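Exopolyphosphatase (Aquifex aeolicus, PDB 1T6C) probably hydrolyses the phosphoanhydride bonds of polyphosphate and related phosphorylated compounds, as a calcium-binding member of the Ppx/GppA family with an actin-like fold. Local coordinates at residues 65-70 against 108-113; 101-106 against 114-119; 242-247 against 276-281. All blocks are in the same frame, centred on the assembly; numbering follows the deposited sequence.

Contact 1. Residues 65-70 against 108-113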
ATOM      1  N   GLU A  65      -2.159 -19.204  14.079  1.00 19.33           N
ATOM      2  CA  GLU A  65      -0.947 -18.401  14.157  1.00 19.79           C
ATOM      3  C   GLU A  65      -1.317 -16.915  14.193  1.00 19.33           C
ATOM      4  O   GLU A  65      -0.706 -16.121  14.921  1.00 19.23           O
ATOM      5  CB  GLU A  65       0.008 -18.644  12.987  1.00 21.21           C
ATOM      6  CG  GLU A  65       1.334 -17.947  13.232  1.00 24.32           C
ATOM      7  CD  GLU A  65       2.400 -18.214  12.185  1.00 29.40           C
ATOM      8  OE1 GLU A  65       2.158 -19.027  11.295  1.00 32.70           O
ATOM      9  OE2 GLU A  65       3.489 -17.595  12.269  1.00 31.74           O
ATOM     10  N   THR A  66      -2.311 -16.544  13.394  1.00 17.75           N
ATOM     11  CA  THR A  66      -2.720 -15.135  13.319  1.00 16.44           C
ATOM     12  C   THR A  66      -3.287 -14.681  14.666  1.00 16.30           C
ATOM     13  O   THR A  66      -2.925 -13.617  15.158  1.00 15.09           O
ATOM     14  CB  THR A  66      -3.714 -14.920  12.185  1.00 15.83           C
ATOM     15  OG1 THR A  66      -3.104 -15.198  10.920  1.00 16.07           O
ATOM     16  CG2 THR A  66      -4.128 -13.443  12.079  1.00 14.85           C
ATOM     17  N   ILE A  67      -4.104 -15.525  15.302  1.00 16.37           N
ATOM     18  CA  ILE A  67      -4.620 -15.211  16.625  1.00 17.03           C
ATOM     19  C   ILE A  67      -3.457 -15.047  17.620  1.00 16.64           C
ATOM     20  O   ILE A  67      -3.463 -14.123  18.422  1.00 15.46           O
ATOM     21  CB  ILE A  67      -5.663 -16.255  17.079  1.00 18.01           C
ATOM     22  CG1 ILE A  67      -6.940 -16.083  16.256  1.00 18.48           C
ATOM     23  CG2 ILE A  67      -5.979 -16.135  18.569  1.00 18.41           C
ATOM     24  CD1 ILE A  67      -7.974 -17.100  16.516  1.00 20.94           C
ATOM     25  N   GLN A  68      -2.445 -15.916  17.578  1.00 17.66           N
ATOM     26  CA  GLN A  68      -1.331 -15.789  18.523  1.00 17.94           C
ATOM     27  C   GLN A  68      -0.559 -14.482  18.316  1.00 16.19           C
ATOM     28  O   GLN A  68      -0.211 -13.841  19.282  1.00 16.19           O
ATOM     29  CB  GLN A  68      -0.386 -17.005  18.458  1.00 19.26           C
ATOM     30  CG  GLN A  68       0.697 -17.058  19.577  1.00 25.16           C
ATOM     31  CD  GLN A  68       0.237 -16.551  20.974  1.00 31.40           C
ATOM     32  OE1 GLN A  68       0.642 -15.449  21.433  1.00 34.25           O
ATOM     33  NE2 GLN A  68      -0.595 -17.350  21.646  1.00 34.62           N
ATOM     34  N   VAL A  69      -0.359 -14.073  17.070  1.00 16.00           N
ATOM     35  CA  VAL A  69       0.317 -12.806  16.752  1.00 14.74           C
ATOM     36  C   VAL A  69      -0.491 -11.626  17.295  1.00 14.14           C
ATOM     37  O   VAL A  69       0.066 -10.671  17.847  1.00 13.65           O
ATOM     38  CB  VAL A  69       0.521 -12.627  15.228  1.00 14.71           C
ATOM     39  CG1 VAL A  69       0.927 -11.197  14.901  1.00 17.84           C
ATOM     40  CG2 VAL A  69       1.559 -13.627  14.710  1.00 16.94           C
ATOM     41  N   LEU A  70      -1.808 -11.709  17.141  1.00 13.83           N
ATOM     42  CA  LEU A  70      -2.689 -10.642  17.581  1.00 13.28           C
ATOM     43  C   LEU A  70      -2.657 -10.539  19.102  1.00 13.03           C
ATOM     44  O   LEU A  70      -2.700  -9.443  19.634  1.00 12.36           O
ATOM     45  CB  LEU A  70      -4.123 -10.818  17.034  1.00 12.79           C
ATOM     46  CG  LEU A  70      -4.273 -10.663  15.536  1.00 11.88           C
ATOM     47  CD1 LEU A  70      -5.642 -11.048  15.053  1.00 14.18           C
ATOM     48  CD2 LEU A  70      -3.962  -9.215  15.105  1.00 12.92           C
ATOM     49  N   ARG A 108     -13.372 -12.523  20.853  1.00 14.97           N
ATOM     50  CA  ARG A 108     -13.537 -13.263  22.092  1.00 15.77           C
ATOM     51  C   ARG A 108     -12.194 -13.567  22.753  1.00 16.58           C
ATOM     52  O   ARG A 108     -12.072 -13.498  23.975  1.00 18.05           O
ATOM     53  CB  ARG A 108     -14.286 -14.589  21.840  1.00 16.41           C
ATOM     54  CG  ARG A 108     -15.666 -14.464  21.225  1.00 17.74           C
ATOM     55  CD  ARG A 108     -16.781 -14.094  22.170  1.00 18.70           C
ATOM     56  NE  ARG A 108     -16.748 -12.709  22.633  1.00 15.78           N
ATOM     57  CZ  ARG A 108     -17.216 -11.671  21.942  1.00 15.12           C
ATOM     58  NH1 ARG A 108     -17.723 -11.825  20.733  1.00 13.12           N
ATOM     59  NH2 ARG A 108     -17.157 -10.470  22.469  1.00 15.68           N
ATOM     60  N   GLU A 109     -11.194 -13.893  21.947  1.00 17.08           N
ATOM     61  CA  GLU A 109      -9.916 -14.432  22.441  1.00 17.89           C
ATOM     62  C   GLU A 109      -8.803 -13.398  22.554  1.00 18.16           C
ATOM     63  O   GLU A 109      -7.861 -13.577  23.330  1.00 17.76           O
ATOM     64  CB  GLU A 109      -9.469 -15.598  21.566  1.00 18.18           C
ATOM     65  CG  GLU A 109     -10.446 -16.760  21.625  1.00 19.94           C
ATOM     66  CD  GLU A 109     -10.182 -17.836  20.598  1.00 23.54           C
ATOM     67  OE1 GLU A 109      -8.998 -18.067  20.311  1.00 23.45           O
ATOM     68  OE2 GLU A 109     -11.166 -18.416  20.062  1.00 23.25           O
ATOM     69  N   VAL A 110      -8.904 -12.309  21.777  1.00 16.84           N
ATOM     70  CA  VAL A 110      -7.921 -11.221  21.799  1.00 16.69           C
ATOM     71  C   VAL A 110      -8.494  -9.926  22.418  1.00 16.38           C
ATOM     72  O   VAL A 110      -7.769  -9.118  22.976  1.00 17.39           O
ATOM     73  CB  VAL A 110      -7.357 -10.938  20.371  1.00 16.84           C
ATOM     74  CG1 VAL A 110      -6.256  -9.912  20.449  1.00 17.57           C
ATOM     75  CG2 VAL A 110      -6.877 -12.227  19.693  1.00 17.13           C
ATOM     76  N   GLY A 111      -9.805  -9.713  22.312  1.00 15.61           N
ATOM     77  CA  GLY A 111     -10.402  -8.529  22.877  1.00 16.11           C
ATOM     78  C   GLY A 111     -10.388  -7.351  21.942  1.00 15.49           C
ATOM     79  O   GLY A 111     -10.543  -6.204  22.373  1.00 15.89           O
ATOM     80  N   LEU A 112     -10.311  -7.651  20.650  1.00 15.61           N
ATOM     81  CA  LEU A 112     -10.121  -6.651  19.604  1.00 16.13           C
ATOM     82  C   LEU A 112     -11.181  -6.852  18.520  1.00 14.78           C
ATOM     83  O   LEU A 112     -11.402  -7.984  18.084  1.00 14.51           O
ATOM     84  CB  LEU A 112      -8.734  -6.788  18.972  0.50 16.83           C
ATOM     85  CG  LEU A 112      -7.707  -5.653  19.036  0.50 19.53           C
ATOM     86  CD1 LEU A 112      -7.884  -4.707  20.184  0.50 18.77           C
ATOM     87  CD2 LEU A 112      -6.320  -6.286  19.047  0.50 18.21           C
ATOM     88  N   VAL A 113     -11.809  -5.774  18.085  1.00 13.05           N
ATOM     89  CA  VAL A 113     -12.604  -5.768  16.852  1.00 13.20           C
ATOM     90  C   VAL A 113     -11.701  -5.463  15.658  1.00 13.40           C
ATOM     91  O   VAL A 113     -10.936  -4.511  15.701  1.00 15.10           O
ATOM     92  CB  VAL A 113     -13.768  -4.741  16.913  1.00 14.17           C
ATOM     93  CG1 VAL A 113     -14.508  -4.680  15.617  1.00 14.82           C
ATOM     94  CG2 VAL A 113     -14.730  -5.139  18.024  1.00 15.78           C
TER

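Contact 2. Residues 101-106 against 114-119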
ATOM      1  N   GLU A 101     -16.260 -16.073  11.210  1.00 20.47           N
ATOM      2  CA  GLU A 101     -15.948 -16.933  12.353  1.00 20.51           C
ATOM      3  C   GLU A 101     -14.543 -16.666  12.928  1.00 18.61           C
ATOM      4  O   GLU A 101     -14.371 -16.592  14.144  1.00 18.47           O
ATOM      5  CB  GLU A 101     -16.106 -18.403  11.937  1.00 21.68           C
ATOM      6  CG  GLU A 101     -17.558 -18.765  11.623  1.00 26.09           C
ATOM      7  CD  GLU A 101     -17.919 -18.766  10.135  1.00 30.95           C
ATOM      8  OE1 GLU A 101     -17.595 -17.823   9.360  1.00 32.44           O
ATOM      9  OE2 GLU A 101     -18.591 -19.731   9.737  1.00 38.35           O
ATOM     10  N   PHE A 102     -13.568 -16.473  12.047  1.00 17.74           N
ATOM     11  CA  PHE A 102     -12.238 -16.000  12.427  1.00 17.50           C
ATOM     12  C   PHE A 102     -12.301 -14.653  13.187  1.00 16.58           C
ATOM     13  O   PHE A 102     -11.709 -14.518  14.246  1.00 16.61           O
ATOM     14  CB  PHE A 102     -11.360 -15.872  11.185  1.00 17.93           C
ATOM     15  CG  PHE A 102     -10.135 -15.033  11.377  1.00 19.26           C
ATOM     16  CD1 PHE A 102      -9.188 -15.363  12.334  1.00 21.65           C
ATOM     17  CD2 PHE A 102      -9.921 -13.916  10.582  1.00 20.90           C
ATOM     18  CE1 PHE A 102      -8.062 -14.596  12.491  1.00 22.17           C
ATOM     19  CE2 PHE A 102      -8.804 -13.127  10.749  1.00 23.41           C
ATOM     20  CZ  PHE A 102      -7.859 -13.474  11.706  1.00 23.29           C
ATOM     21  N   LEU A 103     -13.025 -13.669  12.654  1.00 16.02           N
ATOM     22  CA  LEU A 103     -13.100 -12.366  13.325  1.00 16.10           C
ATOM     23  C   LEU A 103     -13.818 -12.400  14.683  1.00 16.30           C
ATOM     24  O   LEU A 103     -13.517 -11.596  15.593  1.00 14.95           O
ATOM     25  CB  LEU A 103     -13.888 -11.379  12.454  0.66 16.95           C
ATOM     26  CG  LEU A 103     -13.406 -11.055  11.047  0.66 17.96           C
ATOM     27  CD1 LEU A 103     -14.467 -10.265  10.285  0.66 19.57           C
ATOM     28  CD2 LEU A 103     -12.132 -10.286  11.095  0.66 17.84           C
ATOM     29  N   GLU A 104     -14.806 -13.289  14.802  1.00 16.72           N
ATOM     30  CA  GLU A 104     -15.462 -13.539  16.083  1.00 16.91           C
ATOM     31  C   GLU A 104     -14.493 -14.138  17.100  1.00 15.89           C
ATOM     32  O   GLU A 104     -14.500 -13.764  18.268  1.00 15.69           O
ATOM     33  CB  GLU A 104     -16.685 -14.467  15.913  1.00 17.82           C
ATOM     34  CG  GLU A 104     -17.294 -14.957  17.228  1.00 19.02           C
ATOM     35  CD  GLU A 104     -17.955 -13.879  18.069  1.00 21.83           C
ATOM     36  OE1 GLU A 104     -18.171 -12.748  17.574  1.00 21.47           O
ATOM     37  OE2 GLU A 104     -18.307 -14.188  19.230  1.00 22.81           O
ATOM     38  N   ARG A 105     -13.647 -15.066  16.679  1.00 16.16           N
ATOM     39  CA  ARG A 105     -12.615 -15.575  17.598  1.00 16.12           C
ATOM     40  C   ARG A 105     -11.701 -14.445  18.066  1.00 15.38           C
ATOM     41  O   ARG A 105     -11.294 -14.413  19.203  1.00 14.86           O
ATOM     42  CB  ARG A 105     -11.762 -16.658  16.942  1.00 16.37           C
ATOM     43  CG  ARG A 105     -12.457 -17.994  16.738  1.00 18.51           C
ATOM     44  CD  ARG A 105     -11.478 -19.097  16.338  1.00 20.14           C
ATOM     45  NE  ARG A 105     -10.512 -19.358  17.411  1.00 21.21           N
ATOM     46  CZ  ARG A 105      -9.399 -20.076  17.275  1.00 23.16           C
ATOM     47  NH1 ARG A 105      -9.114 -20.679  16.129  1.00 22.17           N
ATOM     48  NH2 ARG A 105      -8.590 -20.226  18.316  1.00 24.53           N
ATOM     49  N   VAL A 106     -11.384 -13.508  17.177  1.00 15.02           N
ATOM     50  CA  VAL A 106     -10.507 -12.420  17.570  1.00 14.46           C
ATOM     51  C   VAL A 106     -11.169 -11.534  18.644  1.00 14.15           C
ATOM     52  O   VAL A 106     -10.538 -11.125  19.592  1.00 13.84           O
ATOM     53  CB  VAL A 106     -10.027 -11.599  16.352  1.00 14.63           C
ATOM     54  CG1 VAL A 106      -9.194 -10.405  16.790  1.00 15.41           C
ATOM     55  CG2 VAL A 106      -9.213 -12.471  15.420  1.00 14.66           C
ATOM     56  N   VAL A 114     -11.779  -6.309  14.638  1.00 12.97           N
ATOM     57  CA  VAL A 114     -11.087  -6.095  13.366  1.00 13.07           C
ATOM     58  C   VAL A 114     -12.180  -5.789  12.331  1.00 13.69           C
ATOM     59  O   VAL A 114     -13.114  -6.564  12.159  1.00 14.66           O
ATOM     60  CB  VAL A 114     -10.320  -7.343  12.924  1.00 13.74           C
ATOM     61  CG1 VAL A 114      -9.672  -7.103  11.530  1.00 14.21           C
ATOM     62  CG2 VAL A 114      -9.269  -7.734  13.946  1.00 14.20           C
ATOM     63  N   GLU A 115     -12.095  -4.614  11.716  1.00 12.63           N
ATOM     64  CA  GLU A 115     -13.022  -4.216  10.680  1.00 13.48           C
ATOM     65  C   GLU A 115     -12.499  -4.635   9.318  1.00 13.93           C
ATOM     66  O   GLU A 115     -11.396  -4.291   8.963  1.00 12.47           O
ATOM     67  CB  GLU A 115     -13.207  -2.709  10.675  1.00 13.44           C
ATOM     68  CG  GLU A 115     -14.283  -2.323   9.676  1.00 15.85           C
ATOM     69  CD  GLU A 115     -14.444  -0.835   9.503  1.00 19.43           C
ATOM     70  OE1 GLU A 115     -13.641  -0.036  10.058  1.00 22.57           O
ATOM     71  OE2 GLU A 115     -15.385  -0.479   8.757  1.00 21.12           O
ATOM     72  N   VAL A 116     -13.305  -5.388   8.571  1.00 14.85           N
ATOM     73  CA  VAL A 116     -13.010  -5.690   7.175  1.00 15.06           C
ATOM     74  C   VAL A 116     -13.335  -4.457   6.362  1.00 13.86           C
ATOM     75  O   VAL A 116     -14.449  -3.954   6.391  1.00 15.28           O
ATOM     76  CB  VAL A 116     -13.798  -6.914   6.650  1.00 17.07           C
ATOM     77  CG1 VAL A 116     -13.488  -7.158   5.198  1.00 17.20           C
ATOM     78  CG2 VAL A 116     -13.454  -8.109   7.454  1.00 18.89           C
ATOM     79  N   ILE A 117     -12.329  -3.914   5.694  1.00 12.40           N
ATOM     80  CA  ILE A 117     -12.506  -2.702   4.923  1.00 12.49           C
ATOM     81  C   ILE A 117     -12.337  -2.971   3.425  1.00 11.78           C
ATOM     82  O   ILE A 117     -11.672  -3.937   3.014  1.00 12.11           O
ATOM     83  CB  ILE A 117     -11.578  -1.556   5.378  1.00 11.84           C
ATOM     84  CG1 ILE A 117     -10.102  -1.921   5.205  1.00 12.04           C
ATOM     85  CG2 ILE A 117     -11.867  -1.183   6.848  1.00 12.89           C
ATOM     86  CD1 ILE A 117      -9.156  -0.714   5.438  1.00 10.89           C
ATOM     87  N   THR A 118     -12.991  -2.132   2.619  1.00 11.43           N
ATOM     88  CA  THR A 118     -12.911  -2.239   1.171  1.00 11.38           C
ATOM     89  C   THR A 118     -11.606  -1.611   0.664  1.00 11.62           C
ATOM     90  O   THR A 118     -10.980  -0.851   1.386  1.00 10.45           O
ATOM     91  CB  THR A 118     -14.050  -1.513   0.514  1.00 12.29           C
ATOM     92  OG1 THR A 118     -13.988  -0.123   0.881  1.00 11.46           O
ATOM     93  CG2 THR A 118     -15.389  -2.018   1.014  1.00 13.23           C
ATOM     94  N   PRO A 119     -11.201  -1.940  -0.555  1.00 12.45           N
ATOM     95  CA  PRO A 119     -10.037  -1.296  -1.178  1.00 12.63           C
ATOM     96  C   PRO A 119     -10.224   0.203  -1.276  1.00 12.00           C
ATOM     97  O   PRO A 119      -9.289   0.977  -1.109  1.00 12.88           O
ATOM     98  CB  PRO A 119      -9.955  -1.995  -2.545  1.00 13.70           C
ATOM     99  CG  PRO A 119     -10.602  -3.296  -2.297  1.00 15.49           C
ATOM    100  CD  PRO A 119     -11.739  -3.001  -1.423  1.00 11.96           C
TER
HETATM  101  O   HOH W   1     -12.430  -9.115  15.449  1.00 15.16           O

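Contact 3. Residues 242-247 against 276-281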
ATOM      1  N   GLY A 242       9.878  11.383 -17.238  1.00 12.98           N
ATOM      2  CA  GLY A 242      11.153  10.974 -17.815  1.00 13.45           C
ATOM      3  C   GLY A 242      11.976  10.021 -16.961  1.00 13.14           C
ATOM      4  O   GLY A 242      12.572   9.084 -17.481  1.00 13.33           O
ATOM      5  N   GLN A 243      12.016  10.274 -15.656  1.00 13.03           N
ATOM      6  CA  GLN A 243      12.763   9.419 -14.727  1.00 13.35           C
ATOM      7  C   GLN A 243      12.114   8.024 -14.648  1.00 13.07           C
ATOM      8  O   GLN A 243      12.810   6.989 -14.701  1.00 14.15           O
ATOM      9  CB  GLN A 243      12.812  10.035 -13.343  1.00 13.25           C
ATOM     10  CG  GLN A 243      13.845  11.173 -13.199  1.00 15.61           C
ATOM     11  CD  GLN A 243      13.684  11.977 -11.888  1.00 17.86           C
ATOM     12  OE1 GLN A 243      12.595  12.270 -11.470  1.00 18.35           O
ATOM     13  NE2 GLN A 243      14.799  12.298 -11.230  1.00 21.96           N
ATOM     14  N   ILE A 244      10.784   8.007 -14.576  1.00 12.75           N
ATOM     15  CA  ILE A 244      10.055   6.744 -14.469  1.00 12.35           C
ATOM     16  C   ILE A 244      10.195   5.982 -15.777  1.00 11.96           C
ATOM     17  O   ILE A 244      10.387   4.780 -15.776  1.00 12.56           O
ATOM     18  CB  ILE A 244       8.591   6.988 -14.070  1.00 12.08           C
ATOM     19  CG1 ILE A 244       8.519   7.643 -12.681  1.00 11.98           C
ATOM     20  CG2 ILE A 244       7.802   5.669 -14.054  1.00 12.06           C
ATOM     21  CD1 ILE A 244       7.137   8.021 -12.264  1.00 13.89           C
ATOM     22  N   LYS A 245      10.111   6.666 -16.914  1.00 11.62           N
ATOM     23  CA  LYS A 245      10.278   6.005 -18.219  1.00 12.41           C
ATOM     24  C   LYS A 245      11.647   5.330 -18.329  1.00 12.51           C
ATOM     25  O   LYS A 245      11.766   4.180 -18.777  1.00 11.95           O
ATOM     26  CB  LYS A 245      10.095   6.996 -19.385  1.00 13.11           C
ATOM     27  CG  LYS A 245      10.119   6.308 -20.744  1.00 17.59           C
ATOM     28  CD  LYS A 245      10.131   7.250 -21.919  1.00 22.26           C
ATOM     29  CE  LYS A 245      10.279   6.487 -23.239  1.00 24.50           C
ATOM     30  NZ  LYS A 245      11.631   5.882 -23.417  1.00 26.80           N
ATOM     31  N   LYS A 246      12.687   6.015 -17.904  1.00 13.04           N
ATOM     32  CA  LYS A 246      14.027   5.449 -17.993  1.00 15.02           C
ATOM     33  C   LYS A 246      14.174   4.201 -17.124  1.00 13.26           C
ATOM     34  O   LYS A 246      14.796   3.221 -17.554  1.00 13.18           O
ATOM     35  CB  LYS A 246      15.079   6.506 -17.704  1.00 16.76           C
ATOM     36  CG  LYS A 246      15.269   7.395 -18.909  1.00 21.84           C
ATOM     37  CD  LYS A 246      16.047   8.654 -18.555  1.00 28.07           C
ATOM     38  CE  LYS A 246      17.344   8.777 -19.337  1.00 31.78           C
ATOM     39  NZ  LYS A 246      18.126   9.943 -18.819  1.00 32.82           N
ATOM     40  N   TRP A 247      13.545   4.188 -15.945  1.00 12.87           N
ATOM     41  CA  TRP A 247      13.553   2.969 -15.103  1.00 12.24           C
ATOM     42  C   TRP A 247      12.739   1.829 -15.707  1.00 11.66           C
ATOM     43  O   TRP A 247      13.120   0.647 -15.601  1.00 11.88           O
ATOM     44  CB  TRP A 247      13.094   3.275 -13.665  1.00 13.09           C
ATOM     45  CG  TRP A 247      14.167   3.939 -12.891  1.00 12.81           C
ATOM     46  CD1 TRP A 247      14.248   5.248 -12.546  1.00 15.19           C
ATOM     47  CD2 TRP A 247      15.392   3.340 -12.472  1.00 11.54           C
ATOM     48  NE1 TRP A 247      15.442   5.499 -11.911  1.00 14.66           N
ATOM     49  CE2 TRP A 247      16.163   4.333 -11.849  1.00 12.25           C
ATOM     50  CE3 TRP A 247      15.909   2.034 -12.531  1.00 11.58           C
ATOM     51  CZ2 TRP A 247      17.411   4.084 -11.328  1.00 12.53           C
ATOM     52  CZ3 TRP A 247      17.140   1.798 -11.999  1.00 12.98           C
ATOM     53  CH2 TRP A 247      17.876   2.808 -11.405  1.00 12.91           C
ATOM     54  N   ALA A 276       5.731  -4.215 -14.059  1.00  9.56           N
ATOM     55  CA  ALA A 276       4.304  -3.917 -14.157  1.00  9.41           C
ATOM     56  C   ALA A 276       3.931  -2.777 -13.261  1.00  9.20           C
ATOM     57  O   ALA A 276       3.146  -1.899 -13.659  1.00 10.06           O
ATOM     58  CB  ALA A 276       3.434  -5.170 -13.822  1.00  9.70           C
ATOM     59  N   GLY A 277       4.472  -2.755 -12.044  1.00  9.10           N
ATOM     60  CA  GLY A 277       4.232  -1.654 -11.139  1.00  9.59           C
ATOM     61  C   GLY A 277       4.706  -0.345 -11.714  1.00  9.56           C
ATOM     62  O   GLY A 277       4.014   0.655 -11.639  1.00  9.01           O
ATOM     63  N   ILE A 278       5.923  -0.338 -12.244  1.00  8.94           N
ATOM     64  CA  ILE A 278       6.475   0.895 -12.809  1.00  9.22           C
ATOM     65  C   ILE A 278       5.577   1.362 -13.945  1.00  8.68           C
ATOM     66  O   ILE A 278       5.299   2.557 -14.064  1.00  9.49           O
ATOM     67  CB  ILE A 278       7.903   0.679 -13.299  1.00  9.77           C
ATOM     68  CG1 ILE A 278       8.835   0.365 -12.141  1.00 11.02           C
ATOM     69  CG2 ILE A 278       8.414   1.941 -13.987  1.00 10.52           C
ATOM     70  CD1 ILE A 278      10.178  -0.175 -12.611  1.00 12.30           C
ATOM     71  N   GLY A 279       5.078   0.450 -14.761  1.00  8.59           N
ATOM     72  CA  GLY A 279       4.208   0.789 -15.884  1.00  9.06           C
ATOM     73  C   GLY A 279       2.909   1.460 -15.492  1.00  8.86           C
ATOM     74  O   GLY A 279       2.446   2.390 -16.188  1.00 10.29           O
ATOM     75  N   ILE A 280       2.328   1.040 -14.365  1.00  9.32           N
ATOM     76  CA  ILE A 280       1.121   1.654 -13.876  1.00  8.50           C
ATOM     77  C   ILE A 280       1.381   3.128 -13.621  1.00  9.06           C
ATOM     78  O   ILE A 280       0.583   3.973 -14.001  1.00 10.02           O
ATOM     79  CB  ILE A 280       0.598   0.973 -12.566  1.00  9.17           C
ATOM     80  CG1 ILE A 280       0.046  -0.409 -12.877  1.00  9.48           C
ATOM     81  CG2 ILE A 280      -0.459   1.893 -11.887  1.00 10.76           C
ATOM     82  CD1 ILE A 280      -0.303  -1.193 -11.618  1.00 10.40           C
ATOM     83  N   PHE A 281       2.476   3.446 -12.959  1.00  9.38           N
ATOM     84  CA  PHE A 281       2.767   4.860 -12.653  1.00  9.67           C
ATOM     85  C   PHE A 281       3.128   5.630 -13.899  1.00  9.84           C
ATOM     86  O   PHE A 281       2.738   6.797 -14.019  1.00 10.10           O
ATOM     87  CB  PHE A 281       3.877   4.961 -11.624  1.00  9.70           C
ATOM     88  CG  PHE A 281       3.413   4.593 -10.241  1.00  9.03           C
ATOM     89  CD1 PHE A 281       3.626   3.318  -9.739  1.00 10.73           C
ATOM     90  CD2 PHE A 281       2.693   5.494  -9.483  1.00 10.84           C
ATOM     91  CE1 PHE A 281       3.140   2.981  -8.495  1.00  9.83           C
ATOM     92  CE2 PHE A 281       2.195   5.137  -8.237  1.00 10.33           C
ATOM     93  CZ  PHE A 281       2.433   3.909  -7.751  1.00  9.64           C
TER

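Contact 1. Residues 65-70 against 108-113
Val110 lays its two methyl groups across one side of helix 60-79, where they overlap Ile67 and Leu70, residues one helical turn apart. The CG1 methyl settles on the backbone at the end of the 65-70 segment, 3.7 Å from Leu70 O. CG2 lies 4.1 Å from Leu70 CB and 4.2 Å from Ile67 CG2, and so touches both residues. With CG1 of Val110 anti to its own backbone N (chi1 -174°), both methyls are set toward helix 60-79, CG1 nearest Leu70 O and CG2 between Leu70 CB and Ile67 CG2. Leu70 meets the valine with the base of its side chain rather than with its tip.

Ile67 also has a neighbour from the preceding residue, Glu109, whose side chain reaches over it at a slant. The carboxylate oxygen OE1 of Glu109 is 4.0 Å from both Ile67 CG2 and Ile67 CD1, a loose van der Waals approach, with no polar bond to the isoleucine. Charge is met instead on the glutamate's own helix, where OE2 forms a salt bridge with Arg105 NE, an arrangement that would tend to steady the carboxylate above the isoleucine. Just past Val110 the backbone leaves helical geometry at Gly111, with a positive phi of 87°, and turns away from helix 60-79.

The contact thus joins the final turn of helix 99-109 and the bend after it to the middle of helix 60-79. Leu70 additionally packs on Val106 of helix 99-109, on Val24 of strand 23-32 and on Ile17 and Ile19 of strand 12-19, which seats helix 60-79 on the mixed five-stranded sheet, with the end of helix 99-109 beside it.

Contact 2. Residues 101-106 against 114-119
Leu103 holds CG anti to its carbonyl carbon (chi1 -59°), with an extended second torsion (chi2 170°), and this carries its forked end out from helix 99-109 to strand 114-116. The fork spans two valines, two residues apart on the strand. CD2 lies 3.9 Å from Val114 CB, and CD1 lies 3.7 Å from Val116 CG2, the leucine meeting both valines at about a right angle. The leucine is modelled in two conformations, and these touches hold for the one described. One turn further along the helix, Val106 adds a second apolar touch through its CG1, 3.9 Å from Val114 CG2. Val114 therefore meets both Leu103 and Val106, while Val116 is reached at the outer margin.

Beside these methyls a water joins the two backbones: it donates to Leu103 O at 2.7 Å and accepts from Val114 N at 3.0 Å. The bridge satisfies a strand amide that faces the helix. Val114 also packs on Ala87 and Ala89 of strand 84-89, whose backbone pairs with Glu115. Beyond the strand, Thr118 OG1 caps the next helix at Gln121 N.

The helix and strand segments run nearly antiparallel, at 158° with axes 9.5 Å apart. As strands 84-89 and 114-116 are parallel neighbours, helix 99-109 is the main helix of the connection, in a beta-alpha-beta crossover, a unit that recurs in actin-like folds.

Contact 3. Residues 242-247 against 276-281
Two helices of the lobe built on the six-stranded sheet, 241-251 and 274-288, meet here through a pair of isoleucines. Ile244 and Ile278 face each other, and their branch methyls make the central touch, with Ile244 CG2 3.8 Å from Ile278 CG2. Each of these methyls also rests against the other helix's main chain: Ile244 CG2 lies 4.0 Å from Ile278 O, and Ile278 CG2 lies 3.9 Å from Ile244 O. Matching torsions go with this reciprocity, since both residues place CG2 anti to the backbone N (chi1 -63° and -65°), and the two side chains slide past each other in opposite directions.

The far end of Ile278 adds a looser approach, its CD1 4.3 Å from Trp247 O. Trp247 therefore takes part mostly through its backbone, while its indole leads away from helix 274-288. The ring is held elsewhere: NE1 hydrogen-bonds to Glu223 OE1, the other oxygen of that carboxylate accepts from Gln243 NE2, and the indole meets Phe263 edge-to-face. A bound methylpentanediol, probably from the crystallisation liquor, sits about 3 Å from the Trp247 side chain at the nearest atoms.

More apolar groups extend the interface on both helices. Ile278 touches Phe248 and Phe251 as well as Leu219 of helix 214-223, and Ile244 packs on Leu282 and Leu285. Gathered in this way, the isoleucine pair forms part of a largely apolar seam between helices running in roughly opposite directions, among the helices of the second lobe of an actin-like fold.

In the fold
Contacts 1 and 2 form one continuous patch, with centres 11 Å apart, because both use helix 99-109: one face of it packs on helix 60-79 and another on strand 114-116. Between them, Gly111 N lies 3.2 Å from Val106 O, a probable hydrogen bond, and Thr66 CG2 lies 3.7 Å from Phe102 CZ. Contact 3 lies in the other lobe, on the opposite side of the chain's centre, its own centre 40 Å from that of contact 1 and 35 Å from that of contact 2. None of the three adjoins the calcium ion, which Asp144, Gly146, Ser149 and Glu151 bind at strands 139-146 and 149-156.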